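Local coordinates for protein Esterase/lipase (PDB 3K6K) that probably hydrolyses carboxylic ester bonds, as an esterase or lipase of the alpha/beta hydrolase fold related to hormone-sensitive lipase, at residues 240-245 / 268-273; 121-126 / 216-221; 137-142 / 171-176. All coordinates share one frame; numbering follows the deposited sequence.

Interaction 1 of 3, residues 240-245 / 268-273; sequences LPEMLI and GVSVEL
Met-243 and Val-271 are bridge partners on neighbouring parallel strands, and their side chains run alongside one another in the same direction, with SD of Met-243 4.1 Å from CG2 of Val-271. The methionine chain runs extended beyond CG, CG itself lying opposite the carbonyl carbon (chi1 -72°), which carries CG to within 3.9 Å of Val-269 CG1. Ile-245, on the same face, crosses both neighbours obliquely: its CD1 meets CG1 of Val-271 and its CG2 meets CD2 of Leu-273. On the other face Leu-244 CD1 rests on CB of Glu-272, whose carboxylate bonds to Trp-303. The backbones are laced by Met-243 N to Ser-270 O (3.0 Å), Glu-272 N to Met-243 O and Ile-245 N to Glu-272 O, the last nearly straight at 168°. A water also donates to Met-243 O and to Glu-272 OE1 and accepts from Ser-270 OG. Were Met-243 replaced by alanine, the methyls of Val-269 and Val-271 would probably lose the sulfur they both touch. Beyond 271-273 the second subunit continues the sheet antiparallel. Strands 243-248 and 271-276, with helix 254-266, form the beta-alpha-beta crossover characteristic of the alpha/beta hydrolase fold.

Interaction 2 of 3, residues 121-126 / 216-221; sequences LAPENP and SELYVG
Leu-218, on the last turn of helix 209-220, meets Pro-123 side chain to side chain, and with Pro-126 and Tyr-219 it buries the most surface among the residues joining the loop to the helix. CB of Leu-218 lies 3.9 Å from CB of Pro-123, and with CG set opposite the carbonyl carbon, chi1 -52° brings CD2 of the leucine to the same proline CB, 4.1 Å away. A cis peptide bond precedes Pro-123 and belongs to the turn that presents this ring to the helix.

Pro-126 meets backbone instead. Its CB lies 3.6 Å from Tyr-219 O, and the same Pro-126 CB is 3.8 Å from Leu-218 O, a carbon surface laid against the two peptide oxygens. Tyr-219 is thus touched through its carbonyl, and through its ring as well. The methyl of Ala-122 adds a third touch: its CB approaches Leu-218 O at 3.6 Å and meets the Tyr-219 ring at its edge, 4.3 Å from CD2. The contact is mainly one of carbon against carbon and against helix carbonyls, while within the loop Asn-125 N bonds back to Leu-121 O.

Around it, Tyr-219 stacks on Tyr-91 and its backbone bonds to Phe-127, just before helix 129-145, while Pro-123 also touches Leu-38 and Arg-42 of helix 38-49. The loop following strand 113-117 is therefore packed between helix 38-49 and helix 209-220.

Interaction 3 of 3, residues 137-142 / 171-176; sequences AYRALL and KEDGLP
Leu-142 and Leu-175 supply the tightest apolar contact here, CD1 of the former lying 3.5 Å from CD2 of the latter, closer than usual for two methyl carbons. The two side chains cross at a slant. Leu-142 also reaches toward Pro-176, its CD1 lying 3.9 Å from the proline CD and its CD2 close to CG. Leu-175, which buries more surface than any other residue of the contact, directs its other methyl elsewhere: CD1 lies 4.0 Å from CB of Arg-139 and 4.1 Å from CD1 of Tyr-138. Tyrosine and leucine pass one another running opposite ways. Within the helix, CD1 of Leu-142 also covers one face of the Tyr-138 ring near its rim.

The polar link is made by the same tyrosine. With CG anti to the backbone N (chi1 -180°), the ring points toward the 171-176 segment, and its OH donates to the carbonyl O of Pro-176 at 3.0 Å. That oxygen lies in the plane of the ring at its edge, yet the hydroxyl sits 53° out of the carbonyl plane, so the bond does not use a lone-pair direction.

Charge adds a looser term. A bend in the Arg-139 chain turns the guanidinium so that one face, near its rim, meets Leu-175 CD1. Its NH1 is 4.1 Å from OD2 of Asp-173, too far for a salt bridge, although opposite charges at this separation may still attract.

Gly-174, with positive phi, forms a Schellman motif at the C-terminal end of helix 158-172, turning the chain so that Leu-175 and Pro-176 run beside helix 129-145. Tyr-138 also packs on Leu-84 of strand 82-86 and on Ile-151 and Ile-153 of strand 151-156, so it links helix 129-145 both to the sheet and to the turn after helix 158-172.

Overall arrangement
The three contacts show how one alpha/beta hydrolase fold is tied together at separate places around one sheet. Interaction 2 spans the longest stretch of chain, and interaction 3 falls within that stretch; both are complete before interaction 1 begins. Interactions 1 and 3 have centres 19 Å apart and approach to about 5 Å between nearest atoms without touching, while interaction 2 lies 28 Å from interaction 1 and 24 Å from interaction 3, centre to centre. Interaction 1 is buried at the sheet edge shared with the second subunit; interactions 2 and 3 pack helices 209-220 and 129-145 against a loop and a turn, partly buried and at the surface, neither touched by the other chain.

Interaction 1 of 3, residues 240-245 / 268-273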
loop_
_atom_site.group_PDB
_atom_site.type_symbol
_atom_site.label_atom_id
_atom_site.label_comp_id
_atom_site.label_asym_id
_atom_site.label_seq_id
_atom_site.Cartn_x
_atom_site.Cartn_y
_atom_site.Cartn_z
ATOM N N LEU A 240 -17.089 1.251 2.858
ATOM C CA LEU A 240 -16.460 -0.076 2.796
ATOM C C LEU A 240 -15.505 -0.291 3.965
ATOM O O LEU A 240 -14.915 0.686 4.458
ATOM C CB LEU A 240 -15.760 -0.246 1.467
ATOM C CG LEU A 240 -16.734 -0.384 0.280
ATOM C CD1 LEU A 240 -15.930 -0.716 -0.925
ATOM C CD2 LEU A 240 -17.821 -1.450 0.469
ATOM N N PRO A 241 -15.378 -1.542 4.427
ATOM C CA PRO A 241 -14.540 -2.020 5.527
ATOM C C PRO A 241 -13.046 -2.136 5.179
ATOM O O PRO A 241 -12.653 -2.034 3.993
ATOM C CB PRO A 241 -15.098 -3.417 5.821
ATOM C CG PRO A 241 -15.948 -3.792 4.695
ATOM C CD PRO A 241 -16.160 -2.626 3.798
ATOM N N GLU A 242 -12.192 -2.324 6.170
ATOM C CA GLU A 242 -10.751 -2.272 5.874
ATOM C C GLU A 242 -10.247 -3.250 4.813
ATOM O O GLU A 242 -10.652 -4.404 4.770
ATOM C CB GLU A 242 -9.897 -2.286 7.101
ATOM C CG GLU A 242 -10.319 -3.239 8.146
ATOM C CD GLU A 242 -9.732 -2.870 9.524
ATOM O OE1 GLU A 242 -8.567 -2.423 9.595
ATOM O OE2 GLU A 242 -10.421 -3.076 10.537
ATOM N N MET A 243 -9.338 -2.761 3.976
ATOM C CA MET A 243 -8.867 -3.495 2.834
ATOM C C MET A 243 -7.385 -3.839 2.998
ATOM O O MET A 243 -6.590 -2.993 3.436
ATOM C CB MET A 243 -9.051 -2.634 1.604
ATOM C CG MET A 243 -10.492 -2.439 1.138
ATOM S SD MET A 243 -10.405 -1.399 -0.347
ATOM C CE MET A 243 -12.088 -1.289 -0.976
ATOM N N LEU A 244 -7.040 -5.099 2.690
ATOM C CA LEU A 244 -5.661 -5.525 2.518
ATOM C C LEU A 244 -5.612 -5.976 1.064
ATOM O O LEU A 244 -6.419 -6.804 0.647
ATOM C CB LEU A 244 -5.311 -6.653 3.479
ATOM C CG LEU A 244 -3.856 -7.202 3.379
ATOM C CD1 LEU A 244 -2.748 -6.225 3.997
ATOM C CD2 LEU A 244 -3.770 -8.618 3.960
ATOM N N ILE A 245 -4.751 -5.337 0.268
ATOM C CA ILE A 245 -4.455 -5.710 -1.120
ATOM C C ILE A 245 -3.003 -6.274 -1.219
ATOM O O ILE A 245 -2.028 -5.687 -0.711
ATOM C CB ILE A 245 -4.655 -4.490 -2.106
ATOM C CG1 ILE A 245 -6.027 -3.848 -1.935
ATOM C CG2 ILE A 245 -4.523 -4.937 -3.571
ATOM C CD1 ILE A 245 -6.109 -2.561 -2.512
ATOM N N GLY A 268 -12.089 7.364 2.259
ATOM C CA GLY A 268 -12.044 7.146 3.721
ATOM C C GLY A 268 -12.075 5.693 4.136
ATOM O O GLY A 268 -12.484 5.405 5.207
ATOM N N VAL A 269 -11.634 4.785 3.267
ATOM C CA VAL A 269 -11.523 3.353 3.587
ATOM C C VAL A 269 -10.096 3.115 4.092
ATOM O O VAL A 269 -9.182 3.713 3.562
ATOM C CB VAL A 269 -11.812 2.489 2.288
ATOM C CG1 VAL A 269 -11.604 1.033 2.529
ATOM C CG2 VAL A 269 -13.201 2.661 1.829
ATOM N N SER A 270 -9.903 2.281 5.114
ATOM C CA SER A 270 -8.523 1.863 5.520
ATOM C C SER A 270 -7.958 0.998 4.403
ATOM O O SER A 270 -8.664 0.125 3.909
ATOM C CB SER A 270 -8.546 1.052 6.787
ATOM O OG SER A 270 -7.244 0.642 7.132
ATOM N N VAL A 271 -6.719 1.253 3.971
ATOM C CA VAL A 271 -6.177 0.447 2.914
ATOM C C VAL A 271 -4.722 0.187 3.176
ATOM O O VAL A 271 -3.934 1.104 3.456
ATOM C CB VAL A 271 -6.299 1.083 1.489
ATOM C CG1 VAL A 271 -5.739 0.114 0.451
ATOM C CG2 VAL A 271 -7.745 1.368 1.110
ATOM N N GLU A 272 -4.363 -1.080 3.082
ATOM C CA GLU A 272 -2.968 -1.462 3.163
ATOM C C GLU A 272 -2.633 -2.295 1.961
ATOM O O GLU A 272 -3.302 -3.285 1.661
ATOM C CB GLU A 272 -2.727 -2.267 4.432
ATOM C CG GLU A 272 -3.436 -1.707 5.633
ATOM C CD GLU A 272 -3.251 -2.584 6.897
ATOM O OE1 GLU A 272 -4.287 -2.856 7.570
ATOM O OE2 GLU A 272 -2.074 -3.000 7.180
ATOM N N LEU A 273 -1.601 -1.905 1.270
ATOM C CA LEU A 273 -1.265 -2.492 0.023
ATOM C C LEU A 273 0.198 -2.867 0.102
ATOM O O LEU A 273 1.013 -1.997 0.439
ATOM C CB LEU A 273 -1.451 -1.452 -1.027
ATOM C CG LEU A 273 -1.248 -1.608 -2.545
ATOM C CD1 LEU A 273 -0.172 -0.683 -3.028
ATOM C CD2 LEU A 273 -1.088 -3.028 -3.056
HETATM O O HOH W 1 -12.411 0.991 6.674
HETATM O O HOH W 2 -6.642 -1.873 5.987
#

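Interaction 2 of 3, residues 121-126 / 216-221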
loop_
_atom_site.group_PDB
_atom_site.type_symbol
_atom_site.label_atom_id
_atom_site.label_comp_id
_atom_site.label_asym_id
_atom_site.label_seq_id
_atom_site.Cartn_x
_atom_site.Cartn_y
_atom_site.Cartn_z
ATOM N N LEU A 121 -20.449 -18.031 -13.775
ATOM C CA LEU A 121 -19.539 -17.508 -14.803
ATOM C C LEU A 121 -20.182 -16.988 -16.059
ATOM O O LEU A 121 -21.299 -17.326 -16.352
ATOM C CB LEU A 121 -18.593 -18.621 -15.234
ATOM C CG LEU A 121 -17.495 -18.902 -14.234
ATOM C CD1 LEU A 121 -16.604 -19.948 -14.883
ATOM C CD2 LEU A 121 -16.725 -17.551 -13.900
ATOM N N ALA A 122 -19.428 -16.216 -16.835
ATOM C CA ALA A 122 -19.834 -15.741 -18.136
ATOM C C ALA A 122 -19.008 -16.490 -19.201
ATOM O O ALA A 122 -17.963 -17.046 -18.868
ATOM C CB ALA A 122 -19.588 -14.264 -18.222
ATOM N N PRO A 123 -19.460 -16.524 -20.483
ATOM C CA PRO A 123 -20.612 -15.851 -21.042
ATOM C C PRO A 123 -21.955 -16.548 -20.793
ATOM O O PRO A 123 -22.995 -15.978 -21.123
ATOM C CB PRO A 123 -20.282 -15.809 -22.525
ATOM C CG PRO A 123 -19.650 -17.107 -22.760
ATOM C CD PRO A 123 -18.812 -17.374 -21.502
ATOM N N GLU A 124 -21.985 -17.735 -20.183
ATOM C CA GLU A 124 -23.312 -18.291 -19.936
ATOM C C GLU A 124 -24.109 -17.190 -19.243
ATOM O O GLU A 124 -25.009 -16.611 -19.852
ATOM C CB GLU A 124 -23.351 -19.645 -19.219
ATOM C CG GLU A 124 -22.183 -19.979 -18.309
ATOM C CD GLU A 124 -20.974 -20.495 -19.070
ATOM O OE1 GLU A 124 -20.268 -19.676 -19.710
ATOM O OE2 GLU A 124 -20.747 -21.717 -19.018
ATOM N N ASN A 125 -23.666 -16.805 -18.050
ATOM C CA ASN A 125 -24.314 -15.802 -17.269
ATOM C C ASN A 125 -23.447 -14.546 -17.115
ATOM O O ASN A 125 -22.521 -14.551 -16.305
ATOM C CB ASN A 125 -24.642 -16.402 -15.915
ATOM C CG ASN A 125 -25.229 -17.823 -16.014
ATOM O OD1 ASN A 125 -24.488 -18.818 -16.093
ATOM N ND2 ASN A 125 -26.546 -17.919 -15.956
ATOM N N PRO A 126 -23.734 -13.468 -17.879
ATOM C CA PRO A 126 -22.993 -12.196 -17.826
ATOM C C PRO A 126 -23.305 -11.296 -16.601
ATOM O O PRO A 126 -24.150 -11.629 -15.765
ATOM C CB PRO A 126 -23.449 -11.464 -19.101
ATOM C CG PRO A 126 -24.318 -12.447 -19.849
ATOM C CD PRO A 126 -24.849 -13.385 -18.828
ATOM N N SER A 216 -12.946 -10.276 -21.229
ATOM C CA SER A 216 -13.835 -9.644 -20.252
ATOM C C SER A 216 -15.124 -9.081 -20.877
ATOM O O SER A 216 -16.144 -8.906 -20.180
ATOM C CB SER A 216 -13.097 -8.564 -19.478
ATOM O OG SER A 216 -12.742 -7.480 -20.314
ATOM N N GLU A 217 -15.086 -8.815 -22.190
ATOM C CA GLU A 217 -16.300 -8.432 -22.895
ATOM C C GLU A 217 -17.416 -9.426 -22.585
ATOM O O GLU A 217 -18.549 -9.034 -22.376
ATOM C CB GLU A 217 -16.066 -8.298 -24.393
ATOM C CG GLU A 217 -17.274 -7.697 -25.158
ATOM C CD GLU A 217 -17.636 -6.264 -24.723
ATOM O OE1 GLU A 217 -18.756 -6.076 -24.172
ATOM O OE2 GLU A 217 -16.805 -5.333 -24.927
ATOM N N LEU A 218 -17.078 -10.709 -22.498
ATOM C CA LEU A 218 -18.084 -11.734 -22.171
ATOM C C LEU A 218 -18.844 -11.447 -20.874
ATOM O O LEU A 218 -20.029 -11.783 -20.732
ATOM C CB LEU A 218 -17.476 -13.149 -22.177
ATOM C CG LEU A 218 -16.703 -13.513 -23.459
ATOM C CD1 LEU A 218 -15.799 -14.768 -23.292
ATOM C CD2 LEU A 218 -17.618 -13.633 -24.713
ATOM N N TYR A 219 -18.166 -10.811 -19.928
ATOM C CA TYR A 219 -18.792 -10.463 -18.676
ATOM C C TYR A 219 -19.633 -9.196 -18.805
ATOM O O TYR A 219 -20.767 -9.157 -18.339
ATOM C CB TYR A 219 -17.722 -10.255 -17.622
ATOM C CG TYR A 219 -18.263 -10.001 -16.234
ATOM C CD1 TYR A 219 -17.919 -8.833 -15.530
ATOM C CD2 TYR A 219 -19.109 -10.939 -15.616
ATOM C CE1 TYR A 219 -18.401 -8.600 -14.244
ATOM C CE2 TYR A 219 -19.606 -10.716 -14.343
ATOM C CZ TYR A 219 -19.224 -9.550 -13.650
ATOM O OH TYR A 219 -19.706 -9.348 -12.387
ATOM N N VAL A 220 -19.050 -8.177 -19.431
ATOM C CA VAL A 220 -19.643 -6.853 -19.572
ATOM C C VAL A 220 -20.843 -6.904 -20.514
ATOM O O VAL A 220 -22.010 -6.743 -20.098
ATOM C CB VAL A 220 -18.627 -5.878 -20.152
ATOM C CG1 VAL A 220 -19.259 -4.583 -20.393
ATOM C CG2 VAL A 220 -17.453 -5.670 -19.203
ATOM N N GLY A 221 -20.504 -7.119 -21.787
ATOM C CA GLY A 221 -21.423 -7.372 -22.910
ATOM C C GLY A 221 -22.651 -6.518 -23.190
ATOM O O GLY A 221 -23.775 -6.985 -23.087
#

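Interaction 3 of 3, residues 137-142 / 171-176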
loop_
_atom_site.group_PDB
_atom_site.type_symbol
_atom_site.label_atom_id
_atom_site.label_comp_id
_atom_site.label_asym_id
_atom_site.label_seq_id
_atom_site.Cartn_x
_atom_site.Cartn_y
_atom_site.Cartn_z
ATOM N N ALA A 137 -24.808 -15.097 -1.254
ATOM C CA ALA A 137 -24.013 -15.971 -0.377
ATOM C C ALA A 137 -23.692 -15.283 0.962
ATOM O O ALA A 137 -23.829 -15.869 2.046
ATOM C CB ALA A 137 -22.741 -16.390 -1.096
ATOM N N TYR A 138 -23.298 -14.025 0.874
ATOM C CA TYR A 138 -22.993 -13.215 2.043
ATOM C C TYR A 138 -24.197 -13.133 2.977
ATOM O O TYR A 138 -24.092 -13.428 4.165
ATOM C CB TYR A 138 -22.552 -11.815 1.603
ATOM C CG TYR A 138 -22.217 -10.923 2.761
ATOM C CD1 TYR A 138 -22.805 -9.666 2.881
ATOM C CD2 TYR A 138 -21.323 -11.336 3.744
ATOM C CE1 TYR A 138 -22.470 -8.831 3.906
ATOM C CE2 TYR A 138 -21.013 -10.529 4.819
ATOM C CZ TYR A 138 -21.592 -9.277 4.898
ATOM O OH TYR A 138 -21.265 -8.455 5.933
ATOM N N ARG A 139 -25.337 -12.753 2.425
ATOM C CA ARG A 139 -26.598 -12.686 3.185
ATOM C C ARG A 139 -26.784 -14.007 3.944
ATOM O O ARG A 139 -26.951 -14.035 5.189
ATOM C CB ARG A 139 -27.756 -12.415 2.225
ATOM C CG ARG A 139 -29.092 -11.987 2.843
ATOM C CD ARG A 139 -30.064 -11.554 1.690
ATOM N NE ARG A 139 -30.823 -10.331 2.010
ATOM C CZ ARG A 139 -30.823 -9.179 1.305
ATOM N NH1 ARG A 139 -30.098 -9.003 0.184
ATOM N NH2 ARG A 139 -31.583 -8.174 1.736
ATOM N N ALA A 140 -26.640 -15.106 3.216
ATOM C CA ALA A 140 -26.790 -16.410 3.822
ATOM C C ALA A 140 -25.728 -16.680 4.839
ATOM O O ALA A 140 -25.970 -17.357 5.839
ATOM C CB ALA A 140 -26.798 -17.484 2.753
ATOM N N LEU A 141 -24.531 -16.166 4.601
ATOM C CA LEU A 141 -23.442 -16.409 5.538
ATOM C C LEU A 141 -23.602 -15.575 6.853
ATOM O O LEU A 141 -23.181 -15.994 7.944
ATOM C CB LEU A 141 -22.094 -16.188 4.781
ATOM C CG LEU A 141 -20.706 -16.188 5.419
ATOM C CD1 LEU A 141 -20.314 -17.511 6.111
ATOM C CD2 LEU A 141 -19.710 -15.811 4.303
ATOM N N LEU A 142 -24.204 -14.394 6.736
ATOM C CA LEU A 142 -24.523 -13.573 7.921
ATOM C C LEU A 142 -25.310 -14.366 8.980
ATOM O O LEU A 142 -24.930 -14.367 10.162
ATOM C CB LEU A 142 -25.258 -12.296 7.518
ATOM C CG LEU A 142 -24.372 -11.208 6.904
ATOM C CD1 LEU A 142 -25.175 -10.151 6.194
ATOM C CD2 LEU A 142 -23.547 -10.569 7.972
ATOM N N LYS A 171 -24.003 -3.209 0.586
ATOM C CA LYS A 171 -24.191 -1.929 1.289
ATOM C C LYS A 171 -25.472 -1.233 0.813
ATOM O O LYS A 171 -26.274 -0.859 1.674
ATOM C CB LYS A 171 -22.983 -0.995 1.116
ATOM C CG LYS A 171 -22.814 0.148 2.190
ATOM C CD LYS A 171 -21.541 1.032 1.936
ATOM C CE LYS A 171 -21.776 1.981 0.748
ATOM N NZ LYS A 171 -20.562 2.354 -0.126
ATOM N N GLU A 172 -25.622 -1.045 -0.520
ATOM C CA GLU A 172 -26.868 -0.553 -1.149
ATOM C C GLU A 172 -28.055 -1.211 -0.489
ATOM O O GLU A 172 -28.936 -0.534 -0.020
ATOM C CB GLU A 172 -26.935 -0.821 -2.664
ATOM C CG GLU A 172 -26.474 0.377 -3.577
ATOM C CD GLU A 172 -26.247 -0.007 -5.087
ATOM O OE1 GLU A 172 -25.082 0.108 -5.608
ATOM O OE2 GLU A 172 -27.241 -0.429 -5.760
ATOM N N ASP A 173 -28.022 -2.533 -0.406
ATOM C CA ASP A 173 -29.130 -3.327 0.105
ATOM C C ASP A 173 -29.325 -3.281 1.602
ATOM O O ASP A 173 -30.254 -3.876 2.091
ATOM C CB ASP A 173 -28.993 -4.785 -0.354
ATOM C CG ASP A 173 -29.138 -4.926 -1.866
ATOM O OD1 ASP A 173 -29.343 -3.880 -2.508
ATOM O OD2 ASP A 173 -29.075 -6.050 -2.407
ATOM N N GLY A 174 -28.459 -2.628 2.356
ATOM C CA GLY A 174 -28.723 -2.509 3.776
ATOM C C GLY A 174 -28.189 -3.644 4.627
ATOM O O GLY A 174 -28.628 -3.835 5.772
ATOM N N LEU A 175 -27.219 -4.390 4.097
ATOM C CA LEU A 175 -26.590 -5.475 4.850
ATOM C C LEU A 175 -25.412 -4.918 5.652
ATOM O O LEU A 175 -24.717 -4.028 5.175
ATOM C CB LEU A 175 -26.140 -6.569 3.872
ATOM C CG LEU A 175 -27.221 -7.578 3.493
ATOM C CD1 LEU A 175 -26.715 -8.582 2.444
ATOM C CD2 LEU A 175 -27.721 -8.268 4.801
ATOM N N PRO A 176 -25.170 -5.438 6.857
ATOM C CA PRO A 176 -24.004 -4.892 7.563
ATOM C C PRO A 176 -22.717 -5.182 6.776
ATOM O O PRO A 176 -22.774 -5.919 5.783
ATOM C CB PRO A 176 -23.995 -5.626 8.909
ATOM C CG PRO A 176 -24.892 -6.813 8.739
ATOM C CD PRO A 176 -25.822 -6.541 7.578
#